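Local coordinates for protein probable methyltransferase (Bordetella pertussis, PDB 3KTY) that probably methylates RNA with S-adenosyl-L-methionine as methyl donor, this chain being the SpoU-type methyltransferase domain of the longer protein, at residues A[73-76]-A[77-81]. Sequence-based numbering, arbitrary orientation.
Sequences DTLE and EALAP
L75 and L79, one turn apart on the short helix 75-79, pack their isobutyl groups together: CG of L75 lies 3.8 Å from CD1 of L79, and the two side chains slant across one another. A chi1 of -177° sets CG of L75 trans to the amide nitrogen; the side chain starts out away from 77-81, yet its end comes nearer and meets L79. A78 adds its methyl to this inner face, with CB 4.4 Å from CD1 of L75. A backbone hydrogen bond of 2.7 Å from L79 N to L75 O ties the same turn.

The helix follows strand 70-72, an outermost strand of the parallel sheet in this alpha-beta-alpha domain of the SPOUT clan, and leads towards strand 84-89. Its apolar face lies on that sheet: L75, A78 and L79 all touch I14 of strand 11-16, A78 also reaches V40 and V42, and L139 meets both leucines.

The outer side is looser and more polar. T74 is the N-cap, and its OG1 accepts from E77 N at 3.1 Å in a nearly straight bond. With chi1 at 74°, the hydroxyl sits between the residue's own N and carbonyl carbon, where it can accept from E77 N; CB of E77 closes to 3.4 Å from OG1. T74 O receives A78 N in a weak 3.4 Å bond. Beyond these, E76 and E77 are exposed, and the E77 chain, bent at chi2, carries its end away from 73-76.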
loop_
_atom_site.group_PDB
_atom_site.type_symbol
_atom_site.label_atom_id
_atom_site.label_comp_id
_atom_site.label_asym_id
_atom_site.label_seq_id
_atom_site.Cartn_x
_atom_site.Cartn_y
_atom_site.Cartn_z
ATOM N N ASP A 73 -19.338 4.424 -19.623
ATOM C CA ASP A 73 -19.322 3.139 -20.286
ATOM C C ASP A 73 -18.014 2.891 -21.012
ATOM O O ASP A 73 -17.666 1.745 -21.318
ATOM C CB ASP A 73 -20.464 3.047 -21.298
ATOM C CG ASP A 73 -21.852 3.003 -20.640
ATOM O OD1 ASP A 73 -21.949 2.700 -19.430
ATOM O OD2 ASP A 73 -22.853 3.275 -21.345
ATOM N N THR A 74 -17.269 3.952 -21.288
ATOM C CA THR A 74 -16.077 3.782 -22.094
ATOM C C THR A 74 -14.852 4.491 -21.489
ATOM O O THR A 74 -14.981 5.478 -20.766
ATOM C CB THR A 74 -16.306 4.361 -23.499
ATOM O OG1 THR A 74 -16.285 5.800 -23.431
ATOM C CG2 THR A 74 -17.659 3.848 -24.122
ATOM N N LEU A 75 -13.662 4.015 -21.844
ATOM C CA LEU A 75 -12.443 4.579 -21.297
ATOM C C LEU A 75 -12.187 5.911 -22.027
ATOM O O LEU A 75 -11.720 6.915 -21.458
ATOM C CB LEU A 75 -11.279 3.576 -21.421
ATOM C CG LEU A 75 -9.913 3.991 -20.805
ATOM C CD1 LEU A 75 -9.953 4.336 -19.305
ATOM C CD2 LEU A 75 -8.831 2.957 -21.046
ATOM N N GLU A 76 -12.542 5.934 -23.293
ATOM C CA GLU A 76 -12.511 7.184 -24.054
ATOM C C GLU A 76 -13.161 8.340 -23.297
ATOM O O GLU A 76 -12.543 9.387 -23.133
ATOM C CB GLU A 76 -13.179 6.995 -25.427
ATOM C CG GLU A 76 -12.338 6.181 -26.410
ATOM C CD GLU A 76 -12.625 4.675 -26.388
ATOM O OE1 GLU A 76 -13.229 4.179 -25.407
ATOM O OE2 GLU A 76 -12.245 3.984 -27.367
ATOM N N GLU A 77 -14.415 8.170 -22.874
ATOM C CA GLU A 77 -15.084 9.177 -22.059
ATOM C C GLU A 77 -14.265 9.581 -20.808
ATOM O O GLU A 77 -14.080 10.787 -20.505
ATOM C CB GLU A 77 -16.450 8.667 -21.627
ATOM C CG GLU A 77 -17.312 9.743 -20.944
ATOM C CD GLU A 77 -17.775 10.863 -21.948
ATOM O OE1 GLU A 77 -17.501 10.766 -23.172
ATOM O OE2 GLU A 77 -18.437 11.828 -21.515
ATOM N N ALA A 78 -13.769 8.568 -20.083
ATOM C CA ALA A 78 -12.986 8.802 -18.851
ATOM C C ALA A 78 -11.649 9.542 -19.112
ATOM O O ALA A 78 -11.204 10.373 -18.314
ATOM C CB ALA A 78 -12.782 7.519 -18.082
ATOM N N LEU A 79 -11.056 9.280 -20.266
ATOM C CA LEU A 79 -9.834 9.972 -20.677
ATOM C C LEU A 79 -10.008 11.339 -21.337
ATOM O O LEU A 79 -9.037 12.108 -21.447
ATOM C CB LEU A 79 -8.986 9.072 -21.572
ATOM C CG LEU A 79 -8.569 7.839 -20.772
ATOM C CD1 LEU A 79 -7.624 6.936 -21.508
ATOM C CD2 LEU A 79 -7.956 8.301 -19.464
ATOM N N ALA A 80 -11.222 11.692 -21.749
ATOM C CA ALA A 80 -11.351 12.961 -22.468
ATOM C C ALA A 80 -10.660 14.122 -21.749
ATOM O O ALA A 80 -9.923 14.846 -22.372
ATOM C CB ALA A 80 -12.810 13.304 -22.799
ATOM N N PRO A 81 -10.870 14.302 -20.437
ATOM C CA PRO A 81 -10.162 15.480 -19.919
ATOM C C PRO A 81 -8.726 15.184 -19.443
ATOM O O PRO A 81 -8.059 16.034 -18.880
ATOM C CB PRO A 81 -11.030 15.942 -18.740
ATOM C CG PRO A 81 -12.060 14.833 -18.501
ATOM C CD PRO A 81 -11.717 13.678 -19.411
#